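PDB 1WYD: aspartate--tRNA(Asp/Asn) ligase from Sulfolobus tokodaii, which activates L-aspartate with ATP and probably transfers it to both tRNA(Asp) and tRNA(Asn), as a non-discriminating class II aminoacyl-tRNA synthetase. Local coordinates for residues V19-W24 / G46-D51; I134-L139 / V406-I411; L241-L246 / L316-D321. All blocks are in the same frame, centred on the assembly; numbering follows the deposited sequence.

Contact 1 (V19-W24 / G46-D51); sequences VIWAGW and GQVVVD
Trp21 reaches across the inside of the OB-fold barrel to meet Gly46, Gln47 and Val48 with the six-membered half of its indole. Trp21 CE3 lies 4.0 Å from Val48 CG1, and its CZ3 3.9 Å from Gln47 O; both partners sit at the ring edge, near its plane. The side chains of Trp21 and Val48 pass alongside one another, running opposite ways, and the valine methyl meets the ring at its edge. Gly46 comes in obliquely, its CA 4.0 Å from Trp21 CZ3, and its lack of a side chain is what makes room: a CB here would point at the indole and collide with CZ3. Gln47, whose CB points away, contributes backbone alone. With CG anti to its own carbonyl carbon (chi1 -81°), the indole of Trp21 is swung beside the backbone N and into the interior. With an alanine here the indole would be gone, which is likely to open a gap in front of Gly46 and leave Val48 CG1 without its aromatic neighbour. The two strands are not paired directly; their axes stay 10.3 Å apart at an angle of 112°, a separation that a large, flat, mostly apolar side chain can bridge. Around the indole, Ile85 and Leu87 of strand 85-89, Leu39 of strand 34-41, Val71 of strand 68-77, and Ile7 and Val10 also pack against it. Strand 34-41 pairs antiparallel with both 18-31 and 44-50, while strand 68-77 borders 18-31 and strand 85-89 borders 44-50, enclosing the contact within the barrel.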
# COMPACT_ATOMS: atom_id res chain seq x y z
N VAL B 19 8.19 -34.42 -15.14
CA VAL B 19 7.85 -33.14 -14.54
C VAL B 19 7.05 -33.40 -13.27
O VAL B 19 6.38 -34.43 -13.14
CB VAL B 19 7.08 -32.26 -15.55
CG1 VAL B 19 6.29 -31.17 -14.86
CG2 VAL B 19 8.05 -31.63 -16.57
N ILE B 20 7.14 -32.48 -12.31
CA ILE B 20 6.26 -32.52 -11.15
C ILE B 20 5.38 -31.29 -11.12
O ILE B 20 5.87 -30.17 -11.01
CB ILE B 20 7.04 -32.67 -9.85
CG1 ILE B 20 8.12 -33.76 -10.01
CG2 ILE B 20 6.06 -32.94 -8.69
CD1 ILE B 20 8.70 -34.27 -8.70
N TRP B 21 4.07 -31.51 -11.26
CA TRP B 21 3.07 -30.47 -11.10
C TRP B 21 2.50 -30.52 -9.70
O TRP B 21 2.45 -31.61 -9.08
CB TRP B 21 1.94 -30.64 -12.09
CG TRP B 21 2.26 -30.12 -13.44
CD1 TRP B 21 3.36 -29.41 -13.79
CD2 TRP B 21 1.47 -30.25 -14.62
NE1 TRP B 21 3.30 -29.08 -15.12
CE2 TRP B 21 2.16 -29.60 -15.66
CE3 TRP B 21 0.24 -30.87 -14.92
CZ2 TRP B 21 1.67 -29.55 -16.97
CZ3 TRP B 21 -0.24 -30.82 -16.20
CH2 TRP B 21 0.47 -30.16 -17.22
N ALA B 22 2.08 -29.36 -9.18
CA ALA B 22 1.25 -29.33 -7.97
C ALA B 22 0.06 -28.38 -8.14
O ALA B 22 0.14 -27.38 -8.88
CB ALA B 22 2.06 -28.96 -6.72
N GLY B 23 -1.04 -28.70 -7.47
CA GLY B 23 -2.18 -27.83 -7.56
C GLY B 23 -3.50 -28.45 -7.19
O GLY B 23 -3.55 -29.41 -6.44
N TRP B 24 -4.56 -27.87 -7.75
CA TRP B 24 -5.93 -28.20 -7.44
C TRP B 24 -6.58 -29.05 -8.53
O TRP B 24 -6.44 -28.78 -9.73
CB TRP B 24 -6.74 -26.91 -7.23
CG TRP B 24 -6.45 -26.20 -5.94
CD1 TRP B 24 -7.06 -26.43 -4.72
CD2 TRP B 24 -5.48 -25.19 -5.71
NE1 TRP B 24 -6.52 -25.60 -3.76
CE2 TRP B 24 -5.54 -24.83 -4.33
CE3 TRP B 24 -4.56 -24.52 -6.54
CZ2 TRP B 24 -4.75 -23.83 -3.78
CZ3 TRP B 24 -3.75 -23.53 -5.97
CH2 TRP B 24 -3.86 -23.19 -4.61
N GLY B 46 -3.77 -27.29 -16.62
CA GLY B 46 -3.20 -28.36 -17.40
C GLY B 46 -4.11 -29.58 -17.46
O GLY B 46 -5.16 -29.62 -16.84
N GLN B 47 -3.68 -30.58 -18.23
CA GLN B 47 -4.42 -31.83 -18.40
C GLN B 47 -3.50 -32.95 -17.97
O GLN B 47 -2.39 -33.05 -18.49
CB GLN B 47 -4.83 -32.03 -19.87
CG GLN B 47 -5.59 -33.31 -20.21
CD GLN B 47 -6.16 -33.29 -21.63
OE1 GLN B 47 -5.61 -33.93 -22.55
NE2 GLN B 47 -7.27 -32.57 -21.82
N VAL B 48 -3.94 -33.77 -17.03
CA VAL B 48 -3.17 -34.95 -16.70
C VAL B 48 -3.98 -36.20 -17.03
O VAL B 48 -5.20 -36.20 -16.92
CB VAL B 48 -2.50 -34.92 -15.24
CG1 VAL B 48 -2.72 -33.60 -14.52
CG2 VAL B 48 -2.84 -36.14 -14.34
N VAL B 49 -3.27 -37.24 -17.46
CA VAL B 49 -3.87 -38.53 -17.77
C VAL B 49 -3.33 -39.61 -16.81
O VAL B 49 -2.15 -39.61 -16.44
CB VAL B 49 -3.66 -38.90 -19.28
CG1 VAL B 49 -4.62 -40.01 -19.74
CG2 VAL B 49 -3.83 -37.69 -20.18
N VAL B 50 -4.22 -40.48 -16.37
CA VAL B 50 -3.87 -41.64 -15.57
C VAL B 50 -4.50 -42.82 -16.28
O VAL B 50 -5.72 -43.00 -16.24
CB VAL B 50 -4.47 -41.58 -14.12
CG1 VAL B 50 -3.63 -42.40 -13.17
CG2 VAL B 50 -4.60 -40.16 -13.62
N ASP B 51 -3.68 -43.62 -16.97
CA ASP B 51 -4.20 -44.81 -17.63
C ASP B 51 -4.35 -45.94 -16.62
O ASP B 51 -3.86 -45.85 -15.50
CB ASP B 51 -3.43 -45.22 -18.91
CG ASP B 51 -1.93 -45.28 -18.72
OD1 ASP B 51 -1.48 -45.85 -17.70
OD2 ASP B 51 -1.12 -44.80 -19.57

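Contact 2 (I134-L139 / V406-I411); sequences IKIQSL and VMLTGI
Ile136 projects from helix 128-150 onto the last turn of helix 401-409, where it meets Leu408 and Thr409. From its CB, which points toward that turn, the side chain forks. On the short branch, Ile136 CG2 lies anti to the backbone N and touches Leu408 CB at 4.1 Å. The longer branch leaves through CG1, beside the backbone N (chi1 -78°), and runs on extended to CD1. At its end, Ile136 CD1 rests 4.0 Å from Leu408 O and 4.1 Å from Thr409 CG2. A beta-branched isoleucine suits the place because its two arms can address two successive residues at once; no hydrogen bond crosses the contact.

Thr409 divides its work between its two branches. Its methyl faces Ile136, while OG1 turns back into its own chain and hydrogen-bonds to Met405 O. Thr409 OG1 also accepts from Ile411 N at 3.3 Å, and this second bond forms an ST turn. Gly410 is the first residue to leave helical angles, with a positive phi of 90°; at its backbone angles a CB would press on the carbonyl O of Thr409, so glycine suits the position.

Helix 235-256 flanks the pair, with Ile249 and Val250 against Leu408 and Ile253 against Ile136. Leu264 of helix 258-264 and Met405 of helix 401-409 also pack on Ile136. Elsewhere on helix 128-150, Ile134, Lys135 and Ser138 meet Ile154 of the second subunit, placing this helix packing beside the dimer interface.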
# COMPACT_ATOMS: atom_id res chain seq x y z
N ILE B 134 -7.98 -10.42 -9.82
CA ILE B 134 -7.03 -10.29 -8.73
C ILE B 134 -5.66 -9.95 -9.33
O ILE B 134 -4.93 -9.09 -8.85
CB ILE B 134 -7.00 -11.62 -7.94
CG1 ILE B 134 -8.34 -11.81 -7.21
CG2 ILE B 134 -5.78 -11.68 -7.04
CD1 ILE B 134 -8.46 -13.12 -6.39
N LYS B 135 -5.35 -10.63 -10.42
CA LYS B 135 -4.11 -10.39 -11.16
C LYS B 135 -3.99 -8.99 -11.77
O LYS B 135 -2.95 -8.36 -11.67
CB LYS B 135 -3.87 -11.48 -12.19
CG LYS B 135 -3.37 -12.75 -11.54
CD LYS B 135 -3.05 -13.89 -12.52
CE LYS B 135 -4.28 -14.64 -12.93
NZ LYS B 135 -3.93 -15.92 -13.66
N ILE B 136 -5.08 -8.48 -12.33
CA ILE B 136 -5.07 -7.18 -13.02
C ILE B 136 -4.90 -6.04 -12.04
O ILE B 136 -4.22 -5.04 -12.35
CB ILE B 136 -6.36 -7.00 -13.86
CG1 ILE B 136 -6.25 -7.79 -15.17
CG2 ILE B 136 -6.67 -5.52 -14.17
CD1 ILE B 136 -7.56 -7.83 -15.96
N GLN B 137 -5.58 -6.15 -10.88
CA GLN B 137 -5.45 -5.18 -9.84
C GLN B 137 -3.99 -5.01 -9.44
O GLN B 137 -3.54 -3.90 -9.23
CB GLN B 137 -6.28 -5.59 -8.59
CG GLN B 137 -6.45 -4.46 -7.60
CD GLN B 137 -7.38 -4.76 -6.41
OE1 GLN B 137 -6.97 -5.36 -5.42
NE2 GLN B 137 -8.60 -4.29 -6.48
N SER B 138 -3.24 -6.11 -9.36
CA SER B 138 -1.88 -6.07 -8.85
C SER B 138 -0.96 -5.38 -9.85
O SER B 138 -0.05 -4.59 -9.48
CB SER B 138 -1.37 -7.50 -8.59
OG SER B 138 0.00 -7.47 -8.17
N LEU B 139 -1.23 -5.64 -11.12
CA LEU B 139 -0.53 -5.05 -12.24
C LEU B 139 -0.93 -3.61 -12.31
O LEU B 139 -0.15 -2.77 -12.76
CB LEU B 139 -0.98 -5.76 -13.51
CG LEU B 139 -0.11 -6.65 -14.40
CD1 LEU B 139 1.09 -7.34 -13.71
CD2 LEU B 139 -1.02 -7.66 -15.20
N VAL B 406 -13.27 -1.26 -12.85
CA VAL B 406 -14.36 -1.34 -13.82
C VAL B 406 -13.86 -0.99 -15.22
O VAL B 406 -14.18 -1.67 -16.21
CB VAL B 406 -15.49 -0.38 -13.48
CG1 VAL B 406 -16.54 -0.37 -14.58
CG2 VAL B 406 -16.13 -0.75 -12.12
N MET B 407 -13.07 0.08 -15.30
CA MET B 407 -12.46 0.50 -16.55
C MET B 407 -11.44 -0.55 -17.05
O MET B 407 -11.17 -0.66 -18.25
CB MET B 407 -11.85 1.91 -16.35
CG MET B 407 -11.01 2.41 -17.50
SD MET B 407 -10.07 3.89 -17.05
CE MET B 407 -10.04 4.59 -18.70
N LEU B 408 -10.87 -1.32 -16.15
CA LEU B 408 -9.86 -2.30 -16.56
C LEU B 408 -10.34 -3.73 -16.74
O LEU B 408 -9.55 -4.60 -17.14
CB LEU B 408 -8.64 -2.28 -15.63
CG LEU B 408 -7.94 -0.95 -15.39
CD1 LEU B 408 -6.95 -1.20 -14.30
CD2 LEU B 408 -7.20 -0.50 -16.69
N THR B 409 -11.62 -4.02 -16.46
CA THR B 409 -12.09 -5.41 -16.53
C THR B 409 -13.44 -5.55 -17.20
O THR B 409 -13.77 -6.61 -17.71
CB THR B 409 -12.20 -5.98 -15.11
OG1 THR B 409 -13.05 -5.12 -14.34
CG2 THR B 409 -10.86 -5.93 -14.42
N GLY B 410 -14.24 -4.49 -17.15
CA GLY B 410 -15.61 -4.58 -17.60
C GLY B 410 -16.61 -4.97 -16.51
O GLY B 410 -17.84 -4.80 -16.72
N ILE B 411 -16.12 -5.45 -15.36
CA ILE B 411 -17.06 -5.83 -14.29
C ILE B 411 -17.81 -4.63 -13.77
O ILE B 411 -17.23 -3.63 -13.35
CB ILE B 411 -16.37 -6.62 -13.13
CG1 ILE B 411 -15.93 -7.98 -13.62
CG2 ILE B 411 -17.34 -6.80 -11.94
CD1 ILE B 411 -14.65 -8.39 -13.01

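Contact 3 (L241-L246 / L316-D321); sequences LLEKIL and LYFIVD
Strand 316-320 runs past helix 235-256 without close backbone contact, the nearest CA atoms, those of Glu243 and Phe318, being 10.4 Å apart. This is helix-on-sheet packing in the class II synthetase catalytic domain, whose central mixed sheet, largely antiparallel, includes strand 316-320 between strands 276-279 and 343-348. Phe318 spans the gap with its ring. CG stands anti to the carbonyl carbon (chi1 -71°), and from there the outer rim of the phenyl reaches the helix, meeting Leu242 and Glu243 edge-on. Leu242 comes to meet the phenyl from the helix side: Leu242 CD2 lies in the ring plane, 3.5 Å from Phe318 CE2 and 3.8 Å from its CZ. Leucine suits the place because its branched apolar end brings a methyl to the ring edge without leaving a polar group in the buried contact.

Glu243 runs at a slant to Phe318, its carboxylate turned 44° from the ring plane. Although its CB does not point directly at the strand, the chain is extended beyond CG, bringing its end nearer, and Glu243 CG lies 4.1 Å from Phe318 CE1. Glu243 OE2 accepts a hydrogen bond from Ile275 N, which probably offsets part of the cost of burying it. Behind the contact, Phe344 of strand 343-348 meets the Phe318 ring with planes at about 85° and also touches Leu242, linking helix and neighbouring strand. The same Glu243 OE2 lies in the plane of the phenyl, at its edge, 3.9 Å from Phe318 CE1.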
# COMPACT_ATOMS: atom_id res chain seq x y z
N LEU B 241 -0.50 14.54 -15.21
CA LEU B 241 0.20 13.44 -14.55
C LEU B 241 -0.69 12.19 -14.62
O LEU B 241 -0.22 11.10 -14.98
CB LEU B 241 0.49 13.82 -13.09
CG LEU B 241 1.63 13.21 -12.28
CD1 LEU B 241 1.12 13.02 -10.86
CD2 LEU B 241 2.18 11.91 -12.81
N LEU B 242 -1.97 12.37 -14.28
CA LEU B 242 -2.89 11.24 -14.17
C LEU B 242 -3.07 10.61 -15.55
O LEU B 242 -3.01 9.39 -15.67
CB LEU B 242 -4.21 11.68 -13.51
CG LEU B 242 -5.51 10.99 -13.83
CD1 LEU B 242 -5.68 9.74 -12.98
CD2 LEU B 242 -6.60 11.93 -13.58
N GLU B 243 -3.25 11.44 -16.57
CA GLU B 243 -3.27 10.99 -17.97
C GLU B 243 -2.13 10.01 -18.23
O GLU B 243 -2.35 8.90 -18.71
CB GLU B 243 -3.17 12.21 -18.92
CG GLU B 243 -4.47 13.01 -19.14
CD GLU B 243 -4.34 14.20 -20.12
OE1 GLU B 243 -3.21 14.73 -20.34
OE2 GLU B 243 -5.39 14.61 -20.67
N LYS B 244 -0.92 10.40 -17.88
CA LYS B 244 0.22 9.53 -18.11
C LYS B 244 0.19 8.24 -17.30
O LYS B 244 0.59 7.18 -17.78
CB LYS B 244 1.53 10.30 -17.86
CG LYS B 244 1.81 11.36 -18.95
CD LYS B 244 2.65 12.57 -18.42
CE LYS B 244 4.16 12.32 -18.49
NZ LYS B 244 4.95 13.61 -18.33
N ILE B 245 -0.26 8.36 -16.04
CA ILE B 245 -0.50 7.23 -15.14
C ILE B 245 -1.49 6.23 -15.78
O ILE B 245 -1.18 5.05 -15.95
CB ILE B 245 -1.05 7.76 -13.77
CG1 ILE B 245 0.04 8.51 -12.99
CG2 ILE B 245 -1.69 6.62 -12.92
CD1 ILE B 245 -0.42 8.97 -11.64
N LEU B 246 -2.66 6.72 -16.14
CA LEU B 246 -3.74 5.88 -16.68
C LEU B 246 -3.31 5.21 -17.96
O LEU B 246 -3.65 4.06 -18.21
CB LEU B 246 -4.95 6.73 -16.98
CG LEU B 246 -5.79 7.27 -15.84
CD1 LEU B 246 -7.01 7.93 -16.43
CD2 LEU B 246 -6.21 6.12 -14.96
N LEU B 316 -14.26 8.43 -21.85
CA LEU B 316 -13.28 8.87 -20.89
C LEU B 316 -13.06 10.36 -21.01
O LEU B 316 -12.44 10.84 -21.98
CB LEU B 316 -11.99 8.07 -21.09
CG LEU B 316 -10.97 8.03 -19.98
CD1 LEU B 316 -11.47 7.22 -18.79
CD2 LEU B 316 -9.66 7.49 -20.53
N TYR B 317 -13.62 11.10 -20.06
CA TYR B 317 -13.56 12.53 -20.07
C TYR B 317 -13.45 13.10 -18.64
O TYR B 317 -13.93 12.50 -17.67
CB TYR B 317 -14.81 13.06 -20.80
CG TYR B 317 -16.11 12.61 -20.21
CD1 TYR B 317 -16.87 13.46 -19.42
CD2 TYR B 317 -16.59 11.33 -20.43
CE1 TYR B 317 -18.07 13.05 -18.85
CE2 TYR B 317 -17.79 10.90 -19.88
CZ TYR B 317 -18.54 11.77 -19.08
OH TYR B 317 -19.74 11.36 -18.51
N PHE B 318 -12.81 14.26 -18.52
CA PHE B 318 -12.81 15.02 -17.27
C PHE B 318 -14.00 15.99 -17.24
O PHE B 318 -14.29 16.63 -18.24
CB PHE B 318 -11.56 15.92 -17.20
CG PHE B 318 -10.26 15.20 -16.99
CD1 PHE B 318 -9.32 15.14 -18.00
CD2 PHE B 318 -9.92 14.67 -15.73
CE1 PHE B 318 -8.08 14.52 -17.79
CE2 PHE B 318 -8.69 14.05 -15.51
CZ PHE B 318 -7.78 13.97 -16.54
N ILE B 319 -14.67 16.11 -16.09
CA ILE B 319 -15.49 17.28 -15.84
C ILE B 319 -14.77 18.27 -14.91
O ILE B 319 -14.72 18.07 -13.68
CB ILE B 319 -16.86 16.94 -15.28
CG1 ILE B 319 -17.60 15.97 -16.19
CG2 ILE B 319 -17.66 18.22 -15.16
CD1 ILE B 319 -19.02 15.69 -15.69
N VAL B 320 -14.27 19.34 -15.52
CA VAL B 320 -13.45 20.37 -14.88
C VAL B 320 -14.23 21.63 -14.45
O VAL B 320 -15.37 21.86 -14.85
CB VAL B 320 -12.25 20.77 -15.79
CG1 VAL B 320 -11.46 19.55 -16.20
CG2 VAL B 320 -12.72 21.53 -16.98
N ASP B 321 -13.58 22.46 -13.64
CA ASP B 321 -14.13 23.75 -13.26
C ASP B 321 -15.55 23.69 -12.62
O ASP B 321 -16.44 24.43 -13.04
CB ASP B 321 -14.05 24.75 -14.44
CG ASP B 321 -12.60 24.98 -14.95
OD1 ASP B 321 -12.40 25.56 -16.03
OD2 ASP B 321 -11.59 24.61 -14.33

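In the fold
Contact 1 belongs to the OB-fold domain, while contacts 2 and 3 share the class II catalytic domain. The centres of contacts 1 and 2 lie about 29 Å apart, those of contacts 1 and 3 about 47 Å, on opposite sides of the chain's centre. Contacts 2 and 3, about 19 Å between centres, touch where Met407 packs on Leu316, and both use helix 235-256: it supplies a segment of contact 3 and flanks contact 2. Both lie near residues predicted to bind substrate or metal. The side chain of Leu408 is about 6 Å from that of Leu401, a predicted ATP-binding residue; that of Phe318 is about 9 Å from that of Glu352, predicted to bind ATP and magnesium. Contacts 1 and 2 both touch the second subunit.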